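Titin (Homo sapiens, PDB 3LCY) is a giant muscle protein that probably acts as a scaffold and, through a separate domain, a serine/threonine kinase, represented here by two tandem A-band immunoglobulin domains. Local coordinates at residues Cys29-Arg34 / Val89-Lys94; Pro37-Tyr42 / Met56-Arg61; Glu73-Tyr78 / Asn154-Thr159. All coordinates share one frame; numbering follows the deposited sequence.

How the contacts relate
Contacts 1 and 2 lie in the first immunoglobulin domain and join its two facing sheets, whereas contact 3 spans the junction to the second domain, near the middle of the chain. The first two are neighbours, their centres about 9 Å apart: Ile31 N of contact 1 lies 3.0 Å from Arg61 O of contact 2, a probable backbone hydrogen bond from strand 24-34 to the turn before strand 62-68. Between centres, contact 3 is about 25 Å from contact 1 and about 27 Å from contact 2. Strand 76-83, on its first-domain side, neighbours strand 88-103: Tyr78 N probably bonds to Ser93 O of contact 1 at 3.0 Å. Contact 2 is nested within the loop that contact 1 closes.

Contact 1 (Cys29-Arg34 / Val89-Lys94); sequences CQIVGR and VETSSK
Ile31 meets Val89 and Thr91, and Cys29 meets Thr91, across the interior of an immunoglobulin beta sandwich, where strand 24-34 (B) of one sheet faces strand 88-103 (G) of the other. The segment axes run antiparallel 9.4 Å apart, too far for backbone pairing, so side chains fill the gap. The closest approach is between methyls, Ile31 CG2 to Val89 CG2 at 3.6 Å, the two branched chains passing each other in opposite directions. With chi1 at -52°, Ile31 holds CG2 anti to its backbone N and sets CG1 beside that nitrogen, from where CD1 meets Thr91 CG2 at 4.1 Å. Isoleucine suits this place because its two branches meet different partners, while valine offers a single compact methyl, CG2.

Thr91 is divided in its duties. Its torsion (chi1 171°) gives the methyl to the core and leaves OG1 anti to the backbone N, where it is hydrogen-bonded to Met14 N; a buried hydroxyl is thereby satisfied. Cys29 occupies the B-strand cysteine position of the fold and also touches Cys80 on strand 76-83. Its SG, set between backbone N and carbonyl carbon, rests 4.0 Å from Thr91 CG2.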
loop_
_atom_site.group_PDB
_atom_site.type_symbol
_atom_site.label_atom_id
_atom_site.label_comp_id
_atom_site.label_asym_id
_atom_site.label_seq_id
_atom_site.Cartn_x
_atom_site.Cartn_y
_atom_site.Cartn_z
ATOM N N CYS A 29 3.394 -21.708 5.500
ATOM C CA CYS A 29 4.194 -22.570 4.641
ATOM C C CYS A 29 4.624 -23.812 5.414
ATOM O O CYS A 29 4.665 -23.803 6.645
ATOM C CB CYS A 29 5.425 -21.824 4.121
ATOM S SG CYS A 29 6.635 -21.412 5.398
ATOM N N GLN A 30 4.993 -24.885 4.733
ATOM C CA GLN A 30 5.518 -26.067 5.378
ATOM C C GLN A 30 6.921 -26.386 4.993
ATOM O O GLN A 30 7.193 -26.612 3.871
ATOM C CB GLN A 30 4.705 -27.255 4.992
ATOM C CG GLN A 30 3.302 -27.050 5.056
ATOM C CD GLN A 30 2.623 -28.288 5.366
ATOM O OE1 GLN A 30 3.236 -29.310 5.475
ATOM N NE2 GLN A 30 1.343 -28.223 5.531
ATOM N N ILE A 31 7.796 -26.442 5.967
ATOM C CA ILE A 31 9.178 -26.787 5.788
ATOM C C ILE A 31 9.606 -27.828 6.802
ATOM O O ILE A 31 9.410 -27.682 7.967
ATOM C CB ILE A 31 10.041 -25.571 5.928
ATOM C CG1 ILE A 31 9.538 -24.468 5.018
ATOM C CG2 ILE A 31 11.419 -25.889 5.592
ATOM C CD1 ILE A 31 9.974 -23.118 5.371
ATOM N N VAL A 32 10.183 -28.912 6.309
ATOM C CA VAL A 32 10.608 -30.004 7.164
ATOM C C VAL A 32 12.107 -30.249 7.134
ATOM O O VAL A 32 12.729 -30.210 6.083
ATOM C CB VAL A 32 9.871 -31.295 6.790
ATOM C CG1 VAL A 32 8.406 -31.178 7.135
ATOM C CG2 VAL A 32 10.030 -31.575 5.319
ATOM N N GLY A 33 12.680 -30.495 8.307
ATOM C CA GLY A 33 14.097 -30.753 8.432
ATOM C C GLY A 33 14.409 -31.508 9.690
ATOM O O GLY A 33 13.605 -31.529 10.569
ATOM N N ARG A 34 15.564 -32.142 9.756
ATOM C CA ARG A 34 16.057 -32.772 10.958
ATOM C C ARG A 34 17.455 -32.322 11.088
ATOM O O ARG A 34 18.245 -32.578 10.242
ATOM C CB ARG A 34 16.065 -34.251 10.797
ATOM C CG ARG A 34 14.730 -34.871 10.767
ATOM C CD ARG A 34 14.781 -36.112 9.948
ATOM N NE ARG A 34 13.501 -36.766 9.844
ATOM C CZ ARG A 34 13.240 -37.952 10.369
ATOM N NH1 ARG A 34 14.185 -38.601 11.033
ATOM N NH2 ARG A 34 12.041 -38.489 10.229
ATOM N N VAL A 89 16.512 -22.921 3.916
ATOM C CA VAL A 89 15.689 -22.692 2.737
ATOM C C VAL A 89 14.943 -21.385 2.904
ATOM O O VAL A 89 14.763 -20.906 4.013
ATOM C CB VAL A 89 14.651 -23.798 2.516
ATOM C CG1 VAL A 89 15.322 -25.138 2.342
ATOM C CG2 VAL A 89 13.666 -23.829 3.653
ATOM N N GLU A 90 14.517 -20.809 1.793
ATOM C CA GLU A 90 13.792 -19.554 1.819
ATOM C C GLU A 90 12.519 -19.591 0.973
ATOM O O GLU A 90 12.488 -20.200 -0.088
ATOM C CB GLU A 90 14.718 -18.438 1.343
ATOM C CG GLU A 90 14.025 -17.193 0.866
ATOM C CD GLU A 90 14.992 -16.197 0.279
ATOM O OE1 GLU A 90 16.129 -16.114 0.773
ATOM O OE2 GLU A 90 14.613 -15.494 -0.676
ATOM N N THR A 91 11.470 -18.935 1.450
ATOM C CA THR A 91 10.208 -18.882 0.722
ATOM C C THR A 91 9.488 -17.561 0.973
ATOM O O THR A 91 9.405 -17.092 2.109
ATOM C CB THR A 91 9.286 -20.054 1.099
ATOM O OG1 THR A 91 7.989 -19.840 0.531
ATOM C CG2 THR A 91 9.161 -20.167 2.608
ATOM N N SER A 92 8.971 -16.966 -0.096
ATOM C CA SER A 92 8.343 -15.653 -0.004
ATOM C C SER A 92 7.013 -15.586 -0.747
ATOM O O SER A 92 6.799 -16.296 -1.728
ATOM C CB SER A 92 9.289 -14.579 -0.543
ATOM O OG SER A 92 10.539 -14.622 0.119
ATOM N N SER A 93 6.127 -14.722 -0.264
ATOM C CA SER A 93 4.849 -14.472 -0.915
ATOM C C SER A 93 4.381 -13.069 -0.548
ATOM O O SER A 93 4.983 -12.415 0.304
ATOM C CB SER A 93 3.811 -15.517 -0.499
ATOM O OG SER A 93 3.430 -15.351 0.854
ATOM N N LYS A 94 3.318 -12.601 -1.191
ATOM C CA LYS A 94 2.849 -11.240 -0.965
ATOM C C LYS A 94 1.492 -11.174 -0.278
ATOM O O LYS A 94 0.670 -12.082 -0.403
ATOM C CB LYS A 94 2.802 -10.460 -2.279
ATOM C CG LYS A 94 4.166 -10.148 -2.861
ATOM C CD LYS A 94 4.038 -9.426 -4.189
ATOM C CE LYS A 94 5.400 -9.040 -4.736
ATOM N NZ LYS A 94 5.305 -8.484 -6.113
#

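Contact 2 (Pro37-Tyr42 / Met56-Arg61); sequences PDIKWY and MSSDGR
Trp41 and Met56 pack closely at one end of this contact. The thioether sulfur comes alongside the pyrrole part of the indole: Met56 SD is 3.7 Å from Trp41 CD1 and stands 64° off the normal of the five-membered ring, an oblique Met-aromatic contact. The methyl CE continues past the same carbon at 4.1 Å. Methionine suits the site because its chain, extended beyond CG (chi2 -175°), is long and slim enough to lie beside a large ring without polar demands. Leu65 and Leu48 touch both side chains and complete the apolar surroundings.

The indole has one polar atom to satisfy, and a water does so in the ring plane: Trp41 NE1 donates to it at 2.8 Å, and the water donates in turn to Ser57 O at 3.1 Å. This bridge ties together two strands that do not pair directly. They are C (38-43) and D (54-58) of an immunoglobulin I-set sandwich, which belong to opposite sheets, and Trp41 is the tryptophan characteristic of strand C, packed here against Cys80.

Midway the fit slackens: Ser58 is exposed, and across the contact Ile39 CG1 meets Ser58 OG at 3.9 Å; that oxygen is hydrogen-bonded to His63 and receives a weak bond from Gly60 N. Asp59, at the surface, folds its carboxylate back in an Asx turn, OD1 accepting from Arg61 N at 2.7 Å, nearly along the C-O axis, and also from Thr62 N. Gly60 follows with phi 97°, which glycine adopts readily and which brings the preceding carbonyl oxygen close to where a side chain would start. At this far end the packing is close again, the buried, rigid proline ring placing Pro37 CD 3.6 Å from Gly60 O.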
loop_
_atom_site.group_PDB
_atom_site.type_symbol
_atom_site.label_atom_id
_atom_site.label_comp_id
_atom_site.label_asym_id
_atom_site.label_seq_id
_atom_site.Cartn_x
_atom_site.Cartn_y
_atom_site.Cartn_z
ATOM N N PRO A 37 13.632 -27.409 11.862
ATOM C CA PRO A 37 14.089 -26.080 11.525
ATOM C C PRO A 37 13.704 -24.953 12.461
ATOM O O PRO A 37 12.638 -24.916 12.985
ATOM C CB PRO A 37 13.448 -25.854 10.163
ATOM C CG PRO A 37 12.506 -26.972 9.966
ATOM C CD PRO A 37 12.391 -27.730 11.183
ATOM N N ASP A 38 14.600 -24.008 12.622
ATOM C CA ASP A 38 14.285 -22.804 13.320
ATOM C C ASP A 38 13.783 -21.767 12.331
ATOM O O ASP A 38 14.352 -21.579 11.314
ATOM C CB ASP A 38 15.490 -22.273 14.061
ATOM C CG ASP A 38 15.999 -23.219 15.115
ATOM O OD1 ASP A 38 17.155 -23.686 15.003
ATOM O OD2 ASP A 38 15.271 -23.491 16.085
ATOM N N ILE A 39 12.692 -21.113 12.666
ATOM C CA ILE A 39 12.036 -20.156 11.824
ATOM C C ILE A 39 12.304 -18.700 12.131
ATOM O O ILE A 39 12.262 -18.288 13.235
ATOM C CB ILE A 39 10.507 -20.377 11.850
ATOM C CG1 ILE A 39 10.141 -21.795 11.457
ATOM C CG2 ILE A 39 9.810 -19.407 11.008
ATOM C CD1 ILE A 39 10.753 -22.287 10.260
ATOM N N LYS A 40 12.588 -17.946 11.084
ATOM C CA LYS A 40 12.679 -16.514 11.092
ATOM C C LYS A 40 11.861 -15.886 9.975
ATOM O O LYS A 40 11.842 -16.360 8.899
ATOM C CB LYS A 40 14.119 -16.080 11.003
ATOM C CG LYS A 40 14.880 -16.229 12.263
ATOM C CD LYS A 40 16.348 -16.086 12.034
ATOM C CE LYS A 40 17.174 -16.478 13.242
ATOM N NZ LYS A 40 16.499 -16.262 14.495
ATOM N N TRP A 41 11.175 -14.801 10.268
ATOM C CA TRP A 41 10.397 -14.063 9.281
ATOM C C TRP A 41 11.078 -12.741 8.951
ATOM O O TRP A 41 11.614 -12.072 9.834
ATOM C CB TRP A 41 8.975 -13.829 9.790
ATOM C CG TRP A 41 8.225 -15.101 10.032
ATOM C CD1 TRP A 41 8.169 -15.812 11.194
ATOM C CD2 TRP A 41 7.423 -15.820 9.082
ATOM N NE1 TRP A 41 7.384 -16.926 11.031
ATOM C CE2 TRP A 41 6.914 -16.955 9.746
ATOM C CE3 TRP A 41 7.088 -15.612 7.742
ATOM C CZ2 TRP A 41 6.085 -17.880 9.109
ATOM C CZ3 TRP A 41 6.265 -16.532 7.114
ATOM C CH2 TRP A 41 5.773 -17.653 7.799
ATOM N N TYR A 42 11.058 -12.370 7.676
ATOM C CA TYR A 42 11.761 -11.172 7.232
ATOM C C TYR A 42 10.876 -10.200 6.462
ATOM O O TYR A 42 9.918 -10.595 5.795
ATOM C CB TYR A 42 12.997 -11.547 6.413
ATOM C CG TYR A 42 14.053 -12.257 7.226
ATOM C CD1 TYR A 42 14.108 -13.642 7.272
ATOM C CD2 TYR A 42 14.988 -11.539 7.961
ATOM C CE1 TYR A 42 15.068 -14.293 8.021
ATOM C CE2 TYR A 42 15.952 -12.181 8.713
ATOM C CZ TYR A 42 15.987 -13.558 8.740
ATOM O OH TYR A 42 16.947 -14.200 9.487
ATOM N N MET A 56 3.627 -15.261 15.571
ATOM C CA MET A 56 4.321 -16.332 14.871
ATOM C C MET A 56 4.036 -17.710 15.435
ATOM O O MET A 56 4.212 -17.948 16.604
ATOM C CB MET A 56 5.814 -16.062 14.883
ATOM C CG MET A 56 6.110 -14.616 14.676
ATOM S SD MET A 56 7.822 -14.198 14.540
ATOM C CE MET A 56 7.703 -12.605 13.784
ATOM N N SER A 57 3.621 -18.622 14.573
ATOM C CA SER A 57 3.285 -19.972 14.978
ATOM C C SER A 57 4.063 -21.050 14.240
ATOM O O SER A 57 4.223 -20.987 13.038
ATOM C CB SER A 57 1.798 -20.210 14.781
ATOM O OG SER A 57 1.516 -21.570 14.588
ATOM N N SER A 58 4.570 -22.026 14.976
ATOM C CA SER A 58 5.233 -23.157 14.363
ATOM C C SER A 58 5.069 -24.436 15.171
ATOM O O SER A 58 5.198 -24.431 16.374
ATOM C CB SER A 58 6.705 -22.857 14.160
ATOM O OG SER A 58 7.257 -23.752 13.243
ATOM N N ASP A 59 4.812 -25.541 14.498
ATOM C CA ASP A 59 4.729 -26.816 15.168
ATOM C C ASP A 59 5.931 -27.650 14.772
ATOM O O ASP A 59 6.027 -28.816 15.097
ATOM C CB ASP A 59 3.421 -27.527 14.841
ATOM C CG ASP A 59 3.305 -27.886 13.400
ATOM O OD1 ASP A 59 4.260 -27.682 12.661
ATOM O OD2 ASP A 59 2.253 -28.381 13.002
ATOM N N GLY A 60 6.845 -27.018 14.057
ATOM C CA GLY A 60 8.033 -27.655 13.528
ATOM C C GLY A 60 7.890 -28.102 12.086
ATOM O O GLY A 60 8.859 -28.446 11.454
ATOM N N ARG A 61 6.669 -28.111 11.579
ATOM C CA ARG A 61 6.403 -28.448 10.189
ATOM C C ARG A 61 5.685 -27.316 9.455
ATOM O O ARG A 61 6.078 -26.916 8.374
ATOM C CB ARG A 61 5.597 -29.739 10.086
ATOM C CG ARG A 61 6.263 -30.914 10.744
ATOM C CD ARG A 61 5.396 -32.152 10.696
ATOM N NE ARG A 61 5.630 -32.958 9.504
ATOM C CZ ARG A 61 4.788 -33.037 8.482
ATOM N NH1 ARG A 61 3.654 -32.356 8.502
ATOM N NH2 ARG A 61 5.078 -33.798 7.440
HETATM O O HOH W 1 6.669 -19.113 12.582
#

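Contact 3 (Glu73-Tyr78 / Asn154-Thr159); sequences EDEGVY and NTEHYT
Glu73 and His157 supply the closest direct packing: Glu73 CD lies 4.0 Å from His157 CE1, the carboxylate and ring planes 44° apart. A bend at chi2 (102°) carries the glutamate's end over to the imidazole, while Glu156 CG lies over one ring face, toward its rim.

Water mediates the polar links. One water donates to Glu73 OE2 and takes a weak bond from His157 ND1; another joins Glu75 OE1, 3.0 Å away, to His157 NE2. Histidine suits this place because its two ring nitrogens can each meet a water leading to a different glutamate.

Among charges, Glu75 is paired through OE2 with Arg130, whose guanidinium also binds Glu156 O. This would probably ease the nearness of Glu75 OE1 to Glu156 OE2, 5.6 Å apart.

Hydrogen bonds within each segment shape the loops. Tyr78 OH donates to Asp74 O at 2.6 Å, on a lone pair in the carbonyl plane, and Thr159 OG1 donates to Asn154 OD1 at 2.7 Å. Thr155 N bonds to Tyr158 O, closing the hairpin that presents His157.

Asp74, Gly76 and Tyr78 form the DxGxY tyrosine corner of an immunoglobulin domain, meeting a hairpin of the next domain in a small, hydrated junction.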
loop_
_atom_site.group_PDB
_atom_site.type_symbol
_atom_site.label_atom_id
_atom_site.label_comp_id
_atom_site.label_asym_id
_atom_site.label_seq_id
_atom_site.Cartn_x
_atom_site.Cartn_y
_atom_site.Cartn_z
ATOM N N GLU A 73 0.855 0.045 4.204
ATOM C CA GLU A 73 2.232 -0.343 4.109
ATOM C C GLU A 73 2.535 -1.791 4.501
ATOM O O GLU A 73 3.604 -2.262 4.301
ATOM C CB GLU A 73 3.054 0.635 4.905
ATOM C CG GLU A 73 3.260 1.914 4.221
ATOM C CD GLU A 73 2.397 3.022 4.705
ATOM O OE1 GLU A 73 2.857 4.154 4.802
ATOM O OE2 GLU A 73 1.242 2.786 4.948
ATOM N N ASP A 74 1.576 -2.447 5.126
ATOM C CA ASP A 74 1.647 -3.823 5.554
ATOM C C ASP A 74 1.545 -4.750 4.395
ATOM O O ASP A 74 1.809 -5.884 4.532
ATOM C CB ASP A 74 0.547 -4.175 6.551
ATOM C CG ASP A 74 0.701 -3.513 7.813
ATOM O OD1 ASP A 74 -0.260 -3.282 8.462
ATOM O OD2 ASP A 74 1.777 -3.204 8.170
ATOM N N GLU A 75 1.127 -4.249 3.261
ATOM C CA GLU A 75 1.014 -5.039 2.095
ATOM C C GLU A 75 2.390 -5.389 1.571
ATOM O O GLU A 75 3.346 -4.833 1.982
ATOM C CB GLU A 75 0.215 -4.300 1.049
ATOM C CG GLU A 75 1.026 -3.369 0.189
ATOM C CD GLU A 75 0.263 -2.242 -0.355
ATOM O OE1 GLU A 75 0.820 -1.193 -0.539
ATOM O OE2 GLU A 75 -0.889 -2.403 -0.596
ATOM N N GLY A 76 2.491 -6.348 0.685
ATOM C CA GLY A 76 3.796 -6.653 0.184
ATOM C C GLY A 76 4.459 -7.935 0.506
ATOM O O GLY A 76 3.853 -8.833 0.923
ATOM N N VAL A 77 5.757 -7.994 0.271
ATOM C CA VAL A 77 6.550 -9.194 0.506
ATOM C C VAL A 77 6.884 -9.594 1.934
ATOM O O VAL A 77 7.296 -8.787 2.735
ATOM C CB VAL A 77 7.879 -9.116 -0.266
ATOM C CG1 VAL A 77 8.676 -10.371 -0.078
ATOM C CG2 VAL A 77 7.628 -8.881 -1.722
ATOM N N TYR A 78 6.708 -10.875 2.217
ATOM C CA TYR A 78 7.028 -11.461 3.506
ATOM C C TYR A 78 7.856 -12.694 3.217
ATOM O O TYR A 78 7.511 -13.478 2.358
ATOM C CB TYR A 78 5.783 -11.800 4.309
ATOM C CG TYR A 78 5.093 -10.590 4.851
ATOM C CD1 TYR A 78 5.479 -10.035 6.048
ATOM C CD2 TYR A 78 4.073 -9.993 4.156
ATOM C CE1 TYR A 78 4.859 -8.932 6.539
ATOM C CE2 TYR A 78 3.459 -8.891 4.632
ATOM C CZ TYR A 78 3.847 -8.367 5.829
ATOM O OH TYR A 78 3.218 -7.261 6.300
ATOM N N ASN A 154 -0.016 9.618 -10.238
ATOM C CA ASN A 154 -0.809 8.707 -9.424
ATOM C C ASN A 154 0.028 7.587 -8.806
ATOM O O ASN A 154 0.776 6.894 -9.497
ATOM C CB ASN A 154 -1.979 8.140 -10.230
ATOM C CG ASN A 154 -3.065 9.168 -10.477
ATOM O OD1 ASN A 154 -3.199 10.134 -9.727
ATOM N ND2 ASN A 154 -3.848 8.964 -11.529
ATOM N N THR A 155 -0.115 7.424 -7.495
ATOM C CA THR A 155 0.668 6.460 -6.729
ATOM C C THR A 155 -0.255 5.615 -5.855
ATOM O O THR A 155 -1.422 5.960 -5.664
ATOM C CB THR A 155 1.724 7.187 -5.860
ATOM O OG1 THR A 155 2.803 7.632 -6.692
ATOM C CG2 THR A 155 2.285 6.279 -4.775
ATOM N N GLU A 156 0.263 4.506 -5.334
ATOM C CA GLU A 156 -0.505 3.643 -4.445
ATOM C C GLU A 156 -0.690 4.282 -3.069
ATOM O O GLU A 156 -1.194 3.649 -2.142
ATOM C CB GLU A 156 0.157 2.269 -4.310
ATOM C CG GLU A 156 1.362 2.227 -3.383
ATOM C CD GLU A 156 2.638 2.721 -4.040
ATOM O OE1 GLU A 156 2.572 3.236 -5.176
ATOM O OE2 GLU A 156 3.711 2.592 -3.415
ATOM N N HIS A 157 -0.292 5.543 -2.943
ATOM C CA HIS A 157 -0.433 6.256 -1.678
ATOM C C HIS A 157 -1.106 7.614 -1.843
ATOM O O HIS A 157 -1.617 8.180 -0.878
ATOM C CB HIS A 157 0.927 6.422 -0.993
ATOM C CG HIS A 157 1.479 5.160 -0.432
ATOM N ND1 HIS A 157 0.779 4.354 0.451
ATOM C CD2 HIS A 157 2.682 4.543 -0.598
ATOM C CE1 HIS A 157 1.506 3.316 0.786
ATOM N NE2 HIS A 157 2.676 3.408 0.158
ATOM N N TYR A 158 -1.107 8.141 -3.064
ATOM C CA TYR A 158 -1.683 9.461 -3.302
ATOM C C TYR A 158 -1.959 9.731 -4.776
ATOM O O TYR A 158 -1.470 9.023 -5.655
ATOM C CB TYR A 158 -0.754 10.552 -2.755
ATOM C CG TYR A 158 0.628 10.532 -3.372
ATOM C CD1 TYR A 158 1.714 10.027 -2.671
ATOM C CD2 TYR A 158 0.842 11.006 -4.661
ATOM C CE1 TYR A 158 2.976 10.000 -3.233
ATOM C CE2 TYR A 158 2.100 10.983 -5.232
ATOM C CZ TYR A 158 3.163 10.478 -4.512
ATOM O OH TYR A 158 4.421 10.446 -5.067
ATOM N N THR A 159 -2.748 10.770 -5.031
ATOM C CA THR A 159 -2.916 11.299 -6.375
ATOM C C THR A 159 -2.466 12.757 -6.379
ATOM O O THR A 159 -2.985 13.583 -5.625
ATOM C CB THR A 159 -4.371 11.175 -6.858
ATOM O OG1 THR A 159 -4.525 11.872 -8.100
ATOM C CG2 THR A 159 -5.329 11.752 -5.829
HETATM O O HOH W 2 -0.558 4.933 3.219
HETATM O O HOH W 3 3.193 0.350 0.590
#